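Local atomic coordinates of BsaWI endonuclease (Geobacillus stearothermophilus, PDB entry 4ZSF), a protein that acts as a restriction endonuclease of the PD-(D/E)XK nuclease superfamily, binding DNA and probably cleaving it with the help of metal ions. Residues A[157-162]-A[186-191]; A[109-114]-A[147-152]; A[249-254]-A[265-270]. All blocks are in the same frame, centred on the assembly; numbering follows the deposited sequence. Where two conformers were deposited one is given.

Contact 1 (A[157-162]-A[186-191]); sequences YVFGCI and FFWSVA
F187 turns the edge of its ring to the backbone of V158, F159 and G160, just where the chain has left helix 172-184 and is about to enter strand 188-193. Its CB rests 3.7 Å from F159 O and also faces the sulfur of C161. Because CG stands anti to the carbonyl carbon (chi1 -69°), the ring runs back beside the other strand: CD2 comes close to F159 C, and CE2, one atom further out, lies 3.5 Å from V158 O. These peptide atoms sit near the ring plane, where the slightly positive C-H groups suit a carbonyl oxygen. C161 SG makes an oblique sulfur-aromatic contact, 4.9 Å from the ring centroid. Beyond the two strands, the F187 ring also meets W134 and forms a cation-pi pair with R260.

The strands are parallel neighbours, joined by W188 N to F159 O, C161 N to W188 O and V190 N to C161 O. They form a beta-alpha-beta unit through helix 172-184, consistent with the core of the PD-(D/E)XK fold, and S189 OG binds S179 of that helix. On its other side, strand 155-165 carries a classic beta bulge, F159 and G160 both facing I148. Glycine suits the second place, since a CB there would come only 3.1 Å from W188 CE3. The W188 indole instead lies beside F159, with W188 CE3 3.7 Å from F159 CE2. Their planes differ by 15°, but the rings are slid apart and barely overlap. A249 and A252 of helix 243-258 pack on W188. Further along the same sheet face, the branched residues I162 and V190 lie side by side, pointing the same way, with I162 CG1 3.7 Å from V190 CG2.

Contact 2 (A[109-114]-A[147-152]); sequences RILLQK and YITVRN. With nucleotides of chain B.
Y147 O is gripped twice by the neighbouring strand: L111 N donates a short, almost straight hydrogen bond to it (2.7 Å), and I110 CA adds a C-H contact. Y147 N answers with a bond to L111 O. The same reciprocal pattern returns at R109 and T149, where T149 N to R109 O is short and R109 N to T149 O is longer at 3.2 Å. The two strands are antiparallel at one end of a mixed sheet, 108-112 outermost within the chain and 146-152 between it and 155-165. Between their hydrogen-bonded pairs lies the non-hydrogen-bonded pair I110 and I148, whose apolar chains lie on the face against L103 of helix 70-103.

The face bearing R109, L111, Y147 and T149 is mixed. E156 OE2 takes both a salt bridge from R109 NE and a hydrogen bond from T149 OG1. T149 holds OG1 between its backbone N and carbonyl carbon (chi1 68°), which sets the hydroxyl 3.4 Å from R109 CG and turns CG2 onto L111 CD1, 3.6 Å away. Threonine thus offers a polar branch to E156 and an apolar one to L111. A valine in place of T149 would probably leave E156 OE2 without its hydroxyl partner and the R109 side chain less firmly placed.

At the far end, Q113 CA meets the edge of the Y147 ring, and one water joins Y147 OH, 2.6 Å away, to Q113 OE1. Q113 NE2 is held by N142. K114, in the first turn of helix 113-121, brings NZ to 3.5 Å from OP1 of DA13 of chain B, where its charge would probably favour the phosphate. R109 NH2 and R151 NH2 stand 5.7 Å apart, and the E156 carboxylate is likely to offset some of the positive charge gathered there.

Contact 3 (A[249-254]-A[265-270]); sequences AREAAE and YEWKAG
The W267 indole meets helix 243-258 obliquely through CZ2 and CH2, at E251 and A252, while A269 N of its own segment lies over one face, 3.5 Å above the plane and offset toward the rim. F263 stacks on the indole, and the ring of W188 meets it at about 80°. This is a C-terminal tail folded back on the last helix, which itself packs on the sheet through A249, A252 and A253.

Alanine suits the helix position beside the indole because it lets the large ring come close to the backbone: W267 CZ2 lies 3.7 Å from A252 CA, and CH2 sits 3.9 Å from A252 CB. The indole nitrogen is tied to the same helix, W267 NE1 being hydrogen-bonded to D255, about one turn further along.

E251 carries the polar half. Its CG is anti to the backbone N (chi1 -169°) and the chain continues extended, which carries the methylene past W267 CZ2 (E251 CG to CZ2 4.1 Å) and the carboxylate on to the tail. Carboxylate and indole planes stand 66° apart. A glutamate has just the reach and the two acceptors needed here, since OE2 takes a salt bridge from K272 and a bond from a water that also donates to K268 O. G270 has a positive phi of 79°, a backbone shape that glycine adopts readily. G270 N donates a hydrogen bond to E251 OE1 (2.7 Å), which accepts it through its syn lone pair.

In the fold
From the N terminus, contact 2 closes first: strand 108-112 is met again by 146-152 after an excursion through helices 113-121 and 129-140. The chain then turns straight into strand 155-165, the next strand of the same sheet, and contact 1 closes the following loop, around helix 172-184. Contact 3 comes last, closing a short loop that takes in the end of helix 243-258 and the residues after it. The three loops follow in series, neither nesting nor crossing. In space they converge: contacts 1 and 2 adjoin across one sheet, and helix 243-258 lies over both, with A249 on I148 and A253 on V150 and F159, tying the chain's end to its central sheet.

Contact 1 (A[157-162]-A[186-191])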
loop_
_atom_site.group_PDB
_atom_site.type_symbol
_atom_site.label_atom_id
_atom_site.label_comp_id
_atom_site.label_asym_id
_atom_site.label_seq_id
_atom_site.Cartn_x
_atom_site.Cartn_y
_atom_site.Cartn_z
ATOM N N TYR A 157 -7.917 -0.507 32.732
ATOM C CA TYR A 157 -8.929 -0.366 31.692
ATOM C C TYR A 157 -8.371 0.344 30.489
ATOM O O TYR A 157 -7.834 1.419 30.668
ATOM C CB TYR A 157 -10.096 0.454 32.196
ATOM C CG TYR A 157 -10.805 -0.216 33.345
ATOM C CD1 TYR A 157 -11.837 -1.121 33.103
ATOM C CD2 TYR A 157 -10.416 0.027 34.682
ATOM C CE1 TYR A 157 -12.510 -1.756 34.189
ATOM C CE2 TYR A 157 -11.079 -0.603 35.748
ATOM C CZ TYR A 157 -12.104 -1.480 35.490
ATOM O OH TYR A 157 -12.731 -2.075 36.561
ATOM N N VAL A 158 -8.560 -0.200 29.277
ATOM C CA VAL A 158 -8.288 0.608 28.081
ATOM C C VAL A 158 -9.400 1.658 27.925
ATOM O O VAL A 158 -10.572 1.303 27.866
ATOM C CB VAL A 158 -8.223 -0.265 26.812
ATOM C CG1 VAL A 158 -8.102 0.622 25.543
ATOM C CG2 VAL A 158 -7.065 -1.203 26.936
ATOM N N PHE A 159 -9.050 2.945 27.829
ATOM C CA PHE A 159 -10.119 3.949 27.626
ATOM C C PHE A 159 -9.868 4.765 26.342
ATOM O O PHE A 159 -10.732 5.565 25.959
ATOM C CB PHE A 159 -10.231 4.900 28.832
ATOM C CG PHE A 159 -9.026 5.877 29.009
ATOM C CD1 PHE A 159 -7.898 5.499 29.751
ATOM C CD2 PHE A 159 -9.054 7.165 28.416
ATOM C CE1 PHE A 159 -6.782 6.408 29.911
ATOM C CE2 PHE A 159 -8.030 8.048 28.605
ATOM C CZ PHE A 159 -6.902 7.699 29.299
ATOM N N GLY A 160 -8.684 4.638 25.719
ATOM C CA GLY A 160 -8.436 5.490 24.562
ATOM C C GLY A 160 -7.649 4.775 23.467
ATOM O O GLY A 160 -6.889 3.824 23.763
ATOM N N CYS A 161 -7.903 5.199 22.221
ATOM C CA CYS A 161 -7.282 4.668 21.003
ATOM C C CYS A 161 -6.531 5.830 20.350
ATOM O O CYS A 161 -7.064 6.946 20.229
ATOM C CB CYS A 161 -8.380 4.176 20.044
ATOM S SG CYS A 161 -9.407 2.865 20.723
ATOM N N ILE A 162 -5.292 5.591 19.944
ATOM C CA ILE A 162 -4.417 6.655 19.498
ATOM C C ILE A 162 -3.774 6.319 18.150
ATOM O O ILE A 162 -3.193 5.227 17.962
ATOM C CB ILE A 162 -3.263 6.868 20.532
ATOM C CG1 ILE A 162 -3.848 7.244 21.914
ATOM C CG2 ILE A 162 -2.222 7.882 19.989
ATOM C CD1 ILE A 162 -2.808 6.967 23.062
ATOM N N PHE A 186 -17.433 4.524 22.204
ATOM C CA PHE A 186 -17.238 5.216 23.487
ATOM C C PHE A 186 -15.829 4.991 24.006
ATOM O O PHE A 186 -15.616 4.747 25.207
ATOM C CB PHE A 186 -18.281 4.807 24.537
ATOM C CG PHE A 186 -19.699 5.048 24.095
ATOM C CD1 PHE A 186 -20.324 6.297 24.303
ATOM C CD2 PHE A 186 -20.403 4.042 23.456
ATOM C CE1 PHE A 186 -21.635 6.508 23.893
ATOM C CE2 PHE A 186 -21.701 4.254 23.003
ATOM C CZ PHE A 186 -22.352 5.485 23.270
ATOM N N PHE A 187 -14.847 5.224 23.128
ATOM C CA PHE A 187 -13.449 5.388 23.579
ATOM C C PHE A 187 -12.974 6.798 23.222
ATOM O O PHE A 187 -13.409 7.375 22.207
ATOM C CB PHE A 187 -12.531 4.387 22.897
ATOM C CG PHE A 187 -12.779 2.949 23.351
ATOM C CD1 PHE A 187 -13.706 2.132 22.691
ATOM C CD2 PHE A 187 -12.068 2.431 24.445
ATOM C CE1 PHE A 187 -13.928 0.797 23.134
ATOM C CE2 PHE A 187 -12.294 1.115 24.863
ATOM C CZ PHE A 187 -13.200 0.325 24.228
ATOM N N TRP A 188 -12.023 7.298 24.020
ATOM C CA TRP A 188 -11.282 8.521 23.622
ATOM C C TRP A 188 -10.534 8.214 22.357
ATOM O O TRP A 188 -9.827 7.207 22.299
ATOM C CB TRP A 188 -10.334 8.870 24.736
ATOM C CG TRP A 188 -9.698 10.216 24.634
ATOM C CD1 TRP A 188 -10.290 11.406 24.232
ATOM C CD2 TRP A 188 -8.343 10.520 24.988
ATOM N NE1 TRP A 188 -9.357 12.420 24.365
ATOM C CE2 TRP A 188 -8.168 11.901 24.821
ATOM C CE3 TRP A 188 -7.258 9.743 25.457
ATOM C CZ2 TRP A 188 -6.940 12.537 25.111
ATOM C CZ3 TRP A 188 -6.055 10.363 25.736
ATOM C CH2 TRP A 188 -5.889 11.747 25.519
ATOM N N SER A 189 -10.654 9.061 21.336
ATOM C CA SER A 189 -9.982 8.734 20.083
ATOM C C SER A 189 -9.150 9.927 19.654
ATOM O O SER A 189 -9.684 10.997 19.361
ATOM C CB SER A 189 -10.991 8.366 18.970
ATOM O OG SER A 189 -10.286 8.053 17.778
ATOM N N VAL A 190 -7.838 9.767 19.651
ATOM C CA VAL A 190 -7.015 10.929 19.319
ATOM C C VAL A 190 -5.909 10.614 18.347
ATOM O O VAL A 190 -5.642 9.443 18.047
ATOM C CB VAL A 190 -6.378 11.564 20.607
ATOM C CG1 VAL A 190 -7.485 12.112 21.526
ATOM C CG2 VAL A 190 -5.503 10.533 21.325
ATOM N N ALA A 191 -5.279 11.675 17.825
ATOM C CA ALA A 191 -4.165 11.465 16.893
ATOM C C ALA A 191 -3.012 12.333 17.345
ATOM O O ALA A 191 -3.249 13.444 17.861
ATOM C CB ALA A 191 -4.557 11.837 15.525
#

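Contact 2 (A[109-114]-A[147-152])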
loop_
_atom_site.group_PDB
_atom_site.type_symbol
_atom_site.label_atom_id
_atom_site.label_comp_id
_atom_site.label_asym_id
_atom_site.label_seq_id
_atom_site.Cartn_x
_atom_site.Cartn_y
_atom_site.Cartn_z
ATOM N N ARG A 109 -1.120 4.592 31.506
ATOM C CA ARG A 109 0.030 4.317 30.648
ATOM C C ARG A 109 -0.438 4.014 29.244
ATOM O O ARG A 109 -1.555 3.554 29.022
ATOM C CB ARG A 109 0.878 3.144 31.165
ATOM C CG ARG A 109 0.081 1.876 31.323
ATOM C CD ARG A 109 1.116 0.754 31.728
ATOM N NE ARG A 109 0.447 -0.495 32.074
ATOM C CZ ARG A 109 1.097 -1.595 32.470
ATOM N NH1 ARG A 109 2.419 -1.577 32.615
ATOM N NH2 ARG A 109 0.427 -2.699 32.779
ATOM N N ILE A 110 0.479 4.290 28.323
ATOM C CA ILE A 110 0.343 4.030 26.925
ATOM C C ILE A 110 0.928 2.661 26.636
ATOM O O ILE A 110 2.021 2.287 27.128
ATOM C CB ILE A 110 1.088 5.107 26.068
ATOM C CG1 ILE A 110 0.359 6.458 26.211
ATOM C CG2 ILE A 110 1.218 4.661 24.643
ATOM C CD1 ILE A 110 1.181 7.635 25.620
ATOM N N LEU A 111 0.194 1.934 25.812
ATOM C CA LEU A 111 0.595 0.613 25.344
ATOM C C LEU A 111 0.769 0.593 23.836
ATOM O O LEU A 111 -0.099 1.144 23.099
ATOM C CB LEU A 111 -0.486 -0.421 25.678
ATOM C CG LEU A 111 -0.994 -0.475 27.100
ATOM C CD1 LEU A 111 -2.159 -1.475 27.080
ATOM C CD2 LEU A 111 0.140 -0.907 28.025
ATOM N N LEU A 112 1.790 -0.110 23.351
ATOM C CA LEU A 112 1.812 -0.431 21.892
ATOM C C LEU A 112 0.710 -1.407 21.569
ATOM O O LEU A 112 0.208 -2.112 22.435
ATOM C CB LEU A 112 3.150 -1.050 21.457
ATOM C CG LEU A 112 4.354 -0.191 21.844
ATOM C CD1 LEU A 112 5.667 -1.052 21.755
ATOM C CD2 LEU A 112 4.454 0.990 20.838
ATOM N N GLN A 113 0.270 -1.436 20.321
ATOM C CA GLN A 113 -0.709 -2.466 19.935
ATOM C C GLN A 113 -0.225 -3.858 20.354
ATOM O O GLN A 113 -1.018 -4.648 20.920
ATOM C CB GLN A 113 -0.968 -2.404 18.427
ATOM C CG GLN A 113 -1.822 -3.535 17.946
ATOM C CD GLN A 113 -1.976 -3.519 16.425
ATOM O OE1 GLN A 113 -2.549 -2.590 15.863
ATOM N NE2 GLN A 113 -1.435 -4.540 15.759
ATOM N N LYS A 114 1.058 -4.199 20.133
ATOM C CA LYS A 114 1.454 -5.560 20.537
ATOM C C LYS A 114 1.426 -5.740 22.085
ATOM O O LYS A 114 1.241 -6.850 22.566
ATOM C CB LYS A 114 2.844 -5.925 19.990
ATOM C CG LYS A 114 3.947 -5.179 20.655
ATOM C CD LYS A 114 5.283 -5.847 20.364
ATOM C CE LYS A 114 6.407 -4.842 20.463
ATOM N NZ LYS A 114 6.493 -3.960 19.241
ATOM N N TYR A 147 -2.495 2.475 22.471
ATOM C CA TYR A 147 -3.696 2.486 23.305
ATOM C C TYR A 147 -3.343 3.111 24.656
ATOM O O TYR A 147 -2.155 3.116 25.051
ATOM C CB TYR A 147 -4.239 1.078 23.517
ATOM C CG TYR A 147 -4.796 0.492 22.239
ATOM C CD1 TYR A 147 -6.119 0.705 21.891
ATOM C CD2 TYR A 147 -3.964 -0.198 21.356
ATOM C CE1 TYR A 147 -6.645 0.155 20.703
ATOM C CE2 TYR A 147 -4.461 -0.742 20.146
ATOM C CZ TYR A 147 -5.809 -0.542 19.836
ATOM O OH TYR A 147 -6.363 -1.115 18.678
ATOM N N ILE A 148 -4.341 3.621 25.376
ATOM C CA ILE A 148 -4.001 4.197 26.691
ATOM C C ILE A 148 -4.930 3.601 27.732
ATOM O O ILE A 148 -6.151 3.416 27.487
ATOM C CB ILE A 148 -4.016 5.742 26.665
ATOM C CG1 ILE A 148 -3.596 6.335 28.030
ATOM C CG2 ILE A 148 -5.384 6.326 26.168
ATOM C CD1 ILE A 148 -3.282 7.900 27.949
ATOM N N THR A 149 -4.382 3.338 28.924
ATOM C CA THR A 149 -5.151 2.718 29.983
ATOM C C THR A 149 -5.156 3.536 31.242
ATOM O O THR A 149 -4.279 4.426 31.433
ATOM C CB THR A 149 -4.589 1.343 30.392
ATOM O OG1 THR A 149 -3.311 1.526 31.016
ATOM C CG2 THR A 149 -4.432 0.398 29.202
ATOM N N VAL A 150 -6.104 3.218 32.119
ATOM C CA VAL A 150 -6.174 3.875 33.439
ATOM C C VAL A 150 -6.424 2.794 34.481
ATOM O O VAL A 150 -7.128 1.813 34.194
ATOM C CB VAL A 150 -7.288 4.935 33.506
ATOM C CG1 VAL A 150 -8.685 4.267 33.261
ATOM C CG2 VAL A 150 -7.249 5.634 34.844
ATOM N N ARG A 151 -5.802 2.944 35.661
ATOM C CA ARG A 151 -5.966 2.005 36.737
ATOM C C ARG A 151 -7.061 2.490 37.678
ATOM O O ARG A 151 -7.073 3.635 38.090
ATOM C CB ARG A 151 -4.608 1.824 37.455
ATOM C CG ARG A 151 -4.604 0.854 38.589
ATOM C CD ARG A 151 -3.189 0.264 38.771
ATOM N NE ARG A 151 -2.978 -0.856 37.854
ATOM C CZ ARG A 151 -3.212 -2.125 38.171
ATOM N NH1 ARG A 151 -3.613 -2.426 39.399
ATOM N NH2 ARG A 151 -3.024 -3.090 37.275
ATOM N N ASN A 152 -8.030 1.635 37.944
ATOM C CA ASN A 152 -9.131 1.986 38.833
ATOM C C ASN A 152 -9.490 0.762 39.659
ATOM O O ASN A 152 -9.717 -0.307 39.112
ATOM C CB ASN A 152 -10.341 2.498 38.018
ATOM C CG ASN A 152 -11.518 2.904 38.896
ATOM O OD1 ASN A 152 -12.411 2.085 39.170
ATOM N ND2 ASN A 152 -11.505 4.145 39.379
ATOM P P DA B 13 8.116 -8.060 17.446
ATOM O OP1 DA B 13 7.323 -7.202 18.348
ATOM O OP2 DA B 13 9.546 -8.365 17.730
ATOM O "O5'" DA B 13 7.337 -9.435 17.320
ATOM C "C5'" DA B 13 6.111 -9.503 16.622
ATOM C "C4'" DA B 13 5.883 -10.928 16.164
ATOM O "O4'" DA B 13 6.521 -11.127 14.867
ATOM C "C3'" DA B 13 6.480 -12.014 17.096
ATOM O "O3'" DA B 13 5.619 -13.102 17.180
ATOM C "C2'" DA B 13 7.743 -12.437 16.360
ATOM C "C1'" DA B 13 7.245 -12.330 14.926
ATOM N N9 DA B 13 8.323 -12.363 13.953
ATOM C C8 DA B 13 9.631 -12.026 14.169
ATOM N N7 DA B 13 10.410 -12.242 13.129
ATOM C C5 DA B 13 9.548 -12.807 12.200
ATOM C C6 DA B 13 9.756 -13.269 10.913
ATOM N N6 DA B 13 10.958 -13.228 10.318
ATOM N N1 DA B 13 8.694 -13.796 10.253
ATOM C C2 DA B 13 7.492 -13.799 10.858
ATOM N N3 DA B 13 7.188 -13.397 12.085
ATOM C C4 DA B 13 8.267 -12.900 12.701
HETATM O O HOH W 1 -4.918 -1.419 16.525
#

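Contact 3 (A[249-254]-A[265-270])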
loop_
_atom_site.group_PDB
_atom_site.type_symbol
_atom_site.label_atom_id
_atom_site.label_comp_id
_atom_site.label_asym_id
_atom_site.label_seq_id
_atom_site.Cartn_x
_atom_site.Cartn_y
_atom_site.Cartn_z
ATOM N N ALA A 249 -5.770 13.552 28.685
ATOM C CA ALA A 249 -5.918 12.118 29.051
ATOM C C ALA A 249 -6.483 11.996 30.477
ATOM O O ALA A 249 -7.265 11.071 30.758
ATOM C CB ALA A 249 -4.594 11.388 28.974
ATOM N N ARG A 250 -6.040 12.865 31.382
ATOM C CA ARG A 250 -6.580 12.840 32.765
ATOM C C ARG A 250 -8.101 12.998 32.782
ATOM O O ARG A 250 -8.852 12.300 33.525
ATOM C CB ARG A 250 -5.947 13.959 33.606
ATOM C CG ARG A 250 -4.472 13.685 33.906
ATOM C CD ARG A 250 -3.882 14.922 34.598
ATOM N NE ARG A 250 -4.398 15.024 35.962
ATOM C CZ ARG A 250 -4.190 16.062 36.756
ATOM N NH1 ARG A 250 -3.529 17.110 36.286
ATOM N NH2 ARG A 250 -4.649 16.048 38.020
ATOM N N GLU A 251 -8.544 13.966 31.976
ATOM C CA GLU A 251 -9.952 14.283 31.928
ATOM C C GLU A 251 -10.740 13.184 31.208
ATOM O O GLU A 251 -11.846 12.848 31.624
ATOM C CB GLU A 251 -10.199 15.625 31.240
ATOM C CG GLU A 251 -11.652 16.048 31.467
ATOM C CD GLU A 251 -12.023 17.367 30.779
ATOM O OE1 GLU A 251 -11.159 17.986 30.096
ATOM O OE2 GLU A 251 -13.199 17.766 30.928
ATOM N N ALA A 252 -10.187 12.679 30.107
ATOM C CA ALA A 252 -10.822 11.600 29.355
ATOM C C ALA A 252 -10.994 10.355 30.249
ATOM O O ALA A 252 -12.057 9.687 30.222
ATOM C CB ALA A 252 -9.959 11.256 28.126
ATOM N N ALA A 253 -9.948 10.026 31.008
ATOM C CA ALA A 253 -10.017 8.781 31.829
ATOM C C ALA A 253 -11.151 8.915 32.862
ATOM O O ALA A 253 -11.934 7.961 33.102
ATOM C CB ALA A 253 -8.655 8.464 32.522
ATOM N N GLU A 254 -11.233 10.093 33.455
ATOM C CA GLU A 254 -12.245 10.367 34.459
ATOM C C GLU A 254 -13.638 10.167 33.859
ATOM O O GLU A 254 -14.491 9.464 34.415
ATOM C CB GLU A 254 -12.065 11.798 34.982
ATOM C CG GLU A 254 -13.335 12.418 35.630
ATOM C CD GLU A 254 -13.738 11.758 36.949
ATOM O OE1 GLU A 254 -12.847 11.203 37.641
ATOM O OE2 GLU A 254 -14.961 11.796 37.290
ATOM N N TYR A 265 -18.737 11.247 19.927
ATOM C CA TYR A 265 -17.930 12.252 19.225
ATOM C C TYR A 265 -18.044 13.661 19.834
ATOM O O TYR A 265 -17.177 14.479 19.611
ATOM C CB TYR A 265 -18.304 12.257 17.702
ATOM C CG TYR A 265 -19.660 12.870 17.443
ATOM C CD1 TYR A 265 -19.782 14.240 17.267
ATOM C CD2 TYR A 265 -20.851 12.097 17.482
ATOM C CE1 TYR A 265 -21.027 14.840 17.056
ATOM C CE2 TYR A 265 -22.113 12.714 17.278
ATOM C CZ TYR A 265 -22.160 14.080 17.081
ATOM O OH TYR A 265 -23.355 14.708 16.879
ATOM N N GLU A 266 -19.124 13.956 20.575
ATOM C CA GLU A 266 -19.345 15.296 21.063
ATOM C C GLU A 266 -18.402 15.665 22.190
ATOM O O GLU A 266 -18.150 16.863 22.443
ATOM C CB GLU A 266 -20.800 15.468 21.566
ATOM C CG GLU A 266 -21.814 15.258 20.469
ATOM C CD GLU A 266 -23.218 15.402 21.021
ATOM O OE1 GLU A 266 -23.683 16.566 21.155
ATOM O OE2 GLU A 266 -23.851 14.371 21.302
ATOM N N TRP A 267 -17.868 14.654 22.858
ATOM C CA TRP A 267 -17.005 14.912 24.020
ATOM C C TRP A 267 -15.827 15.805 23.608
ATOM O O TRP A 267 -15.214 15.617 22.554
ATOM C CB TRP A 267 -16.472 13.612 24.621
ATOM C CG TRP A 267 -15.644 13.822 25.891
ATOM C CD1 TRP A 267 -16.134 13.798 27.179
ATOM C CD2 TRP A 267 -14.247 14.108 25.991
ATOM N NE1 TRP A 267 -15.100 14.036 28.076
ATOM C CE2 TRP A 267 -13.932 14.217 27.368
ATOM C CE3 TRP A 267 -13.209 14.239 25.042
ATOM C CZ2 TRP A 267 -12.618 14.474 27.840
ATOM C CZ3 TRP A 267 -11.872 14.493 25.511
ATOM C CH2 TRP A 267 -11.600 14.592 26.889
ATOM N N LYS A 268 -15.502 16.792 24.429
ATOM C CA LYS A 268 -14.323 17.584 24.155
ATOM C C LYS A 268 -13.648 17.958 25.478
ATOM O O LYS A 268 -14.353 18.221 26.438
ATOM C CB LYS A 268 -14.745 18.848 23.363
ATOM C CG LYS A 268 -13.547 19.782 23.100
ATOM C CD LYS A 268 -13.892 20.929 22.125
ATOM C CE LYS A 268 -12.806 22.078 22.149
ATOM N NZ LYS A 268 -13.256 23.276 21.352
ATOM N N ALA A 269 -12.313 17.989 25.522
ATOM C CA ALA A 269 -11.593 18.300 26.744
ATOM C C ALA A 269 -11.819 19.745 27.173
ATOM O O ALA A 269 -12.009 20.616 26.316
ATOM C CB ALA A 269 -10.107 18.061 26.524
ATOM N N GLY A 270 -11.809 19.993 28.481
ATOM C CA GLY A 270 -11.699 21.350 28.986
ATOM C C GLY A 270 -12.976 22.146 28.963
ATOM O O GLY A 270 -12.912 23.394 29.041
HETATM O O HOH W 2 -14.645 18.608 29.066
#